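Hsp70/Hsp90 co-chaperone CNS1 (Saccharomyces cerevisiae, PDB 6HFM) acts as a co-chaperone that binds Hsp90 and Hsp70 and stimulates the ATPase activity of the Hsp70 Ssa1, the chain here being its C-terminal wheel domain. Local coordinates at residues Val67-Leu76 / Ala115-Ile124. Sequence-based numbering, arbitrary orientation.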
ATOM      1  N   VAL A  67      -7.741  -5.086   4.077  1.00 20.74           N
ATOM      2  CA  VAL A  67      -8.161  -3.731   3.737  1.00 19.55           C
ATOM      3  C   VAL A  67      -9.045  -3.821   2.500  1.00 19.44           C
ATOM      4  O   VAL A  67      -8.618  -4.352   1.479  1.00 19.93           O
ATOM      5  CB  VAL A  67      -6.945  -2.827   3.420  1.00 19.73           C
ATOM      6  CG1 VAL A  67      -7.389  -1.431   2.994  1.00 20.11           C
ATOM      7  CG2 VAL A  67      -6.014  -2.743   4.627  1.00 19.53           C
ATOM      8  N   SER A  68     -10.267  -3.298   2.590  1.00 18.77           N
ATOM      9  CA  SER A  68     -11.154  -3.236   1.427  1.00 18.45           C
ATOM     10  C   SER A  68     -10.681  -2.183   0.436  1.00 18.06           C
ATOM     11  O   SER A  68     -10.246  -1.104   0.832  1.00 18.77           O
ATOM     12  CB  SER A  68     -12.585  -2.885   1.845  1.00 20.02           C
ATOM     13  OG  SER A  68     -13.367  -2.563   0.705  1.00 22.10           O
ATOM     14  N   GLU A  69     -10.831  -2.484  -0.857  1.00 18.98           N
ATOM     15  CA  GLU A  69     -10.553  -1.518  -1.931  1.00 19.09           C
ATOM     16  C   GLU A  69     -11.367  -0.215  -1.838  1.00 19.32           C
ATOM     17  O   GLU A  69     -10.957   0.802  -2.381  1.00 20.49           O
ATOM     18  CB  GLU A  69     -10.804  -2.158  -3.301  1.00 19.28           C
ATOM     19  CG  GLU A  69     -12.270  -2.442  -3.594  1.00 19.50           C
ATOM     20  CD  GLU A  69     -12.497  -3.151  -4.906  1.00 20.32           C
ATOM     21  OE1 GLU A  69     -11.636  -3.070  -5.809  1.00 21.22           O
ATOM     22  OE2 GLU A  69     -13.552  -3.815  -5.032  1.00 19.49           O
ATOM     23  N   LEU A  70     -12.533  -0.259  -1.190  1.00 20.30           N
ATOM     24  CA  LEU A  70     -13.353   0.945  -0.997  1.00 21.80           C
ATOM     25  C   LEU A  70     -12.896   1.838   0.163  1.00 21.58           C
ATOM     26  O   LEU A  70     -13.440   2.932   0.349  1.00 24.37           O
ATOM     27  CB  LEU A  70     -14.826   0.561  -0.812  1.00 23.91           C
ATOM     28  CG  LEU A  70     -15.481  -0.203  -1.968  1.00 27.26           C
ATOM     29  CD1 LEU A  70     -16.943  -0.439  -1.633  1.00 29.86           C
ATOM     30  CD2 LEU A  70     -15.359   0.535  -3.293  1.00 29.29           C
ATOM     31  N   THR A  71     -11.918   1.378   0.942  1.00 20.57           N
ATOM     32  CA  THR A  71     -11.290   2.194   1.986  1.00 22.15           C
ATOM     33  C   THR A  71     -10.533   3.366   1.348  1.00 21.82           C
ATOM     34  O   THR A  71      -9.837   3.181   0.341  1.00 20.80           O
ATOM     35  CB  THR A  71     -10.289   1.354   2.810  1.00 23.26           C
ATOM     36  OG1 THR A  71     -10.913   0.149   3.261  1.00 25.51           O
ATOM     37  CG2 THR A  71      -9.787   2.122   4.026  1.00 23.26           C
ATOM     38  N   THR A  72     -10.666   4.562   1.922  1.00 22.14           N
ATOM     39  CA  THR A  72      -9.871   5.707   1.473  1.00 22.31           C
ATOM     40  C   THR A  72      -8.509   5.723   2.154  1.00 21.56           C
ATOM     41  O   THR A  72      -8.312   5.113   3.204  1.00 21.33           O
ATOM     42  CB  THR A  72     -10.551   7.067   1.732  1.00 23.36           C
ATOM     43  OG1 THR A  72     -10.712   7.272   3.141  1.00 24.99           O
ATOM     44  CG2 THR A  72     -11.902   7.139   1.015  1.00 24.51           C
ATOM     45  N   VAL A  73      -7.581   6.452   1.545  1.00 20.08           N
ATOM     46  CA  VAL A  73      -6.249   6.636   2.119  1.00 20.42           C
ATOM     47  C   VAL A  73      -6.381   7.240   3.529  1.00 21.94           C
ATOM     48  O   VAL A  73      -5.771   6.739   4.480  1.00 21.24           O
ATOM     49  CB  VAL A  73      -5.365   7.505   1.196  1.00 21.06           C
ATOM     50  CG1 VAL A  73      -4.074   7.925   1.897  1.00 21.87           C
ATOM     51  CG2 VAL A  73      -5.064   6.762  -0.104  1.00 21.37           C
ATOM     52  N   GLN A  74      -7.206   8.283   3.653  1.00 23.40           N
ATOM     53  CA  GLN A  74      -7.503   8.909   4.955  1.00 26.45           C
ATOM     54  C   GLN A  74      -7.989   7.908   6.004  1.00 25.42           C
ATOM     55  O   GLN A  74      -7.537   7.937   7.146  1.00 25.45           O
ATOM     56  CB  GLN A  74      -8.559  10.018   4.795  1.00 29.79           C
ATOM     57  CG  GLN A  74      -8.886  10.803   6.064  1.00 33.84           C
ATOM     58  CD  GLN A  74      -7.737  11.681   6.518  1.00 36.81           C
ATOM     59  OE1 GLN A  74      -7.241  12.510   5.758  1.00 35.96           O
ATOM     60  NE2 GLN A  74      -7.313  11.508   7.767  1.00 41.71           N
ATOM     61  N   GLU A  75      -8.926   7.046   5.614  1.00 24.87           N
ATOM     62  CA  GLU A  75      -9.486   6.048   6.534  1.00 25.63           C
ATOM     63  C   GLU A  75      -8.417   5.074   7.048  1.00 24.83           C
ATOM     64  O   GLU A  75      -8.410   4.735   8.229  1.00 25.66           O
ATOM     65  CB  GLU A  75     -10.662   5.296   5.888  1.00 27.17           C
ATOM     66  CG  GLU A  75     -11.969   6.086   5.901  1.00 27.09           C
ATOM     67  CD  GLU A  75     -13.065   5.496   5.009  1.00 23.09           C
ATOM     68  OE1 GLU A  75     -12.789   4.656   4.177  1.00 25.95           O
ATOM     69  OE2 GLU A  75     -14.221   5.954   5.167  1.00 34.68           O
ATOM     70  N   LEU A  76      -7.495   4.656   6.177  1.00 22.75           N
ATOM     71  CA  LEU A  76      -6.414   3.762   6.602  1.00 22.79           C
ATOM     72  C   LEU A  76      -5.412   4.490   7.506  1.00 22.89           C
ATOM     73  O   LEU A  76      -4.957   3.921   8.500  1.00 23.30           O
ATOM     74  CB  LEU A  76      -5.697   3.119   5.403  1.00 22.62           C
ATOM     75  CG  LEU A  76      -4.647   2.044   5.730  1.00 23.86           C
ATOM     76  CD1 LEU A  76      -5.229   0.896   6.548  1.00 23.72           C
ATOM     77  CD2 LEU A  76      -4.023   1.508   4.452  1.00 23.68           C
ATOM     78  N   ALA A 115      -0.154   9.808  -2.557  1.00 20.39           N
ATOM     79  CA  ALA A 115      -1.515   9.275  -2.635  1.00 21.35           C
ATOM     80  C   ALA A 115      -2.498  10.250  -2.002  1.00 23.79           C
ATOM     81  O   ALA A 115      -2.399  10.543  -0.809  1.00 25.63           O
ATOM     82  CB  ALA A 115      -1.595   7.926  -1.940  1.00 20.62           C
ATOM     83  N   GLY A 116      -3.446  10.745  -2.802  1.00 24.31           N
ATOM     84  CA  GLY A 116      -4.476  11.667  -2.315  1.00 26.47           C
ATOM     85  C   GLY A 116      -5.297  11.066  -1.186  1.00 26.28           C
ATOM     86  O   GLY A 116      -5.794   9.946  -1.310  1.00 25.00           O
ATOM     87  N   LYS A 117      -5.436  11.800  -0.083  1.00 26.72           N
ATOM     88  CA  LYS A 117      -6.091  11.270   1.122  1.00 28.21           C
ATOM     89  C   LYS A 117      -7.575  10.929   0.935  1.00 27.95           C
ATOM     90  O   LYS A 117      -8.098  10.038   1.609  1.00 26.89           O
ATOM     91  CB  LYS A 117      -5.895  12.217   2.309  1.00 30.23           C
ATOM     92  CG  LYS A 117      -4.459  12.235   2.803  1.00 32.44           C
ATOM     93  CD  LYS A 117      -4.284  13.126   4.015  1.00 33.32           C
ATOM     94  CE  LYS A 117      -2.871  13.023   4.569  1.00 33.83           C
ATOM     95  NZ  LYS A 117      -2.580  14.127   5.525  1.00 33.51           N
ATOM     96  N   LYS A 118      -8.238  11.613   0.005  1.00 28.08           N
ATOM     97  CA  LYS A 118      -9.651  11.359  -0.277  1.00 29.12           C
ATOM     98  C   LYS A 118      -9.907  10.216  -1.270  1.00 28.16           C
ATOM     99  O   LYS A 118     -11.055   9.812  -1.448  1.00 29.30           O
ATOM    100  CB  LYS A 118     -10.320  12.645  -0.770  1.00 32.54           C
ATOM    101  CG  LYS A 118     -10.276  13.774   0.248  1.00 37.36           C
ATOM    102  CD  LYS A 118     -11.081  14.970  -0.228  1.00 45.28           C
ATOM    103  CE  LYS A 118     -10.980  16.140   0.735  1.00 52.18           C
ATOM    104  NZ  LYS A 118     -11.915  17.233   0.350  1.00 57.58           N
ATOM    105  N   LEU A 119      -8.855   9.692  -1.905  1.00 25.95           N
ATOM    106  CA  LEU A 119      -9.011   8.645  -2.916  1.00 25.45           C
ATOM    107  C   LEU A 119      -9.174   7.272  -2.271  1.00 22.58           C
ATOM    108  O   LEU A 119      -8.587   7.002  -1.222  1.00 21.57           O
ATOM    109  CB  LEU A 119      -7.803   8.620  -3.861  1.00 26.72           C
ATOM    110  CG  LEU A 119      -7.530   9.877  -4.696  1.00 30.38           C
ATOM    111  CD1 LEU A 119      -6.198   9.738  -5.416  1.00 30.58           C
ATOM    112  CD2 LEU A 119      -8.647  10.142  -5.693  1.00 34.25           C
ATOM    113  N   THR A 120      -9.970   6.413  -2.909  1.00 22.46           N
ATOM    114  CA  THR A 120     -10.050   5.001  -2.541  1.00 21.78           C
ATOM    115  C   THR A 120      -8.885   4.231  -3.163  1.00 19.58           C
ATOM    116  O   THR A 120      -8.331   4.629  -4.193  1.00 19.17           O
ATOM    117  CB  THR A 120     -11.353   4.346  -3.018  1.00 22.79           C
ATOM    118  OG1 THR A 120     -11.411   4.382  -4.449  1.00 22.70           O
ATOM    119  CG2 THR A 120     -12.577   5.048  -2.417  1.00 24.70           C
ATOM    120  N   PHE A 121      -8.517   3.116  -2.540  1.00 18.52           N
ATOM    121  CA  PHE A 121      -7.482   2.264  -3.119  1.00 17.85           C
ATOM    122  C   PHE A 121      -7.922   1.684  -4.465  1.00 18.47           C
ATOM    123  O   PHE A 121      -7.096   1.556  -5.370  1.00 18.33           O
ATOM    124  CB  PHE A 121      -7.016   1.206  -2.120  1.00 17.75           C
ATOM    125  CG  PHE A 121      -6.211   1.791  -0.992  1.00 18.17           C
ATOM    126  CD1 PHE A 121      -4.915   2.264  -1.223  1.00 17.77           C
ATOM    127  CD2 PHE A 121      -6.749   1.916   0.285  1.00 19.37           C
ATOM    128  CE1 PHE A 121      -4.173   2.835  -0.198  1.00 18.85           C
ATOM    129  CE2 PHE A 121      -6.001   2.482   1.316  1.00 19.67           C
ATOM    130  CZ  PHE A 121      -4.718   2.948   1.070  1.00 20.12           C
ATOM    131  N   HIS A 122      -9.214   1.388  -4.616  1.00 18.54           N
ATOM    132  CA  HIS A 122      -9.765   0.981  -5.919  1.00 19.43           C
ATOM    133  C   HIS A 122      -9.389   1.985  -7.008  1.00 19.87           C
ATOM    134  O   HIS A 122      -8.899   1.600  -8.069  1.00 20.27           O
ATOM    135  CB  HIS A 122     -11.302   0.841  -5.864  1.00 20.71           C
ATOM    136  CG  HIS A 122     -11.940   0.605  -7.203  1.00 22.91           C
ATOM    137  ND1 HIS A 122     -12.433   1.631  -7.981  1.00 25.78           N
ATOM    138  CD2 HIS A 122     -12.151  -0.533  -7.904  1.00 24.15           C
ATOM    139  CE1 HIS A 122     -12.927   1.133  -9.102  1.00 27.19           C
ATOM    140  NE2 HIS A 122     -12.767  -0.177  -9.082  1.00 26.63           N
ATOM    141  N   ASP A 123      -9.639   3.266  -6.746  1.00 20.55           N
ATOM    142  CA  ASP A 123      -9.378   4.306  -7.746  1.00 21.61           C
ATOM    143  C   ASP A 123      -7.887   4.493  -8.038  1.00 20.89           C
ATOM    144  O   ASP A 123      -7.511   4.686  -9.192  1.00 22.42           O
ATOM    145  CB  ASP A 123     -10.048   5.628  -7.350  1.00 23.77           C
ATOM    146  CG  ASP A 123     -11.577   5.589  -7.505  1.00 27.67           C
ATOM    147  OD1 ASP A 123     -12.131   4.580  -8.003  1.00 31.15           O
ATOM    148  OD2 ASP A 123     -12.232   6.585  -7.147  1.00 30.82           O
ATOM    149  N   ILE A 124      -7.043   4.404  -7.007  1.00 19.01           N
ATOM    150  CA  ILE A 124      -5.585   4.498  -7.197  1.00 18.44           C
ATOM    151  C   ILE A 124      -5.045   3.354  -8.060  1.00 18.20           C
ATOM    152  O   ILE A 124      -4.262   3.584  -8.978  1.00 19.86           O
ATOM    153  CB  ILE A 124      -4.842   4.556  -5.840  1.00 18.72           C
ATOM    154  CG1 ILE A 124      -5.151   5.883  -5.142  1.00 19.77           C
ATOM    155  CG2 ILE A 124      -3.327   4.392  -6.016  1.00 18.26           C
ATOM    156  CD1 ILE A 124      -4.788   5.912  -3.674  1.00 20.78           C
TER
HETATM  157  O   HOH W   1      -5.740  14.435   6.759  1.00 45.21           O
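Val73 and Phe121, each the first residue of a helix, meet where two loops are joined by backbone hydrogen bonds, an instance of helix starts paired through the turns that precede them. Val73 points toward 115-124 and touches it with both methyls: CG1 lies near Lys117 CA, while CG2, anti to its own carbonyl carbon, sits 3.7 Å from Ile124 CD1 and also reaches Ala115 CB and the ring of Phe121. That ring is approached obliquely by Val73 and by Leu76, whose CD2 lies 3.7 Å from Phe121 CZ, the two side chains crossing at about a right angle. Tyr49 of strand 47-55 and Leu139 of strand 139-145 also touch Phe121.

Around a single bridge between Thr72 and Thr120, Val73 N donates to Leu119 O (3.0 Å) and Phe121 N to Thr71 O (3.2 Å). Outside this pair, Gln74 N binds Lys117 O at 2.8 Å, and His122 N binds Glu69 O at 2.9 Å. Each threonine also caps its helix, with Glu75 completing a capping box at Thr72.

Lys117 runs its extended chain past Gln74, OE1 of Gln74 lying 3.5 Å from Lys117 CD; Gln74 NE2 is hydrogen-bonded to Asp78 OD1, and the ammonium of Lys117 binds the carbonyls of Pro98 and Val101. At the other end Glu69 OE1, salt-bridged to Arg16, comes to the edge of the His122 ring, 3.3 Å from CD2, the carboxylate and ring planes 80° apart.

Four amides from the first turns of two helices, which have no acceptors within their own helices, thus find carbonyls across the contact, and the apolar side chains pack against the wheel domain's sheet.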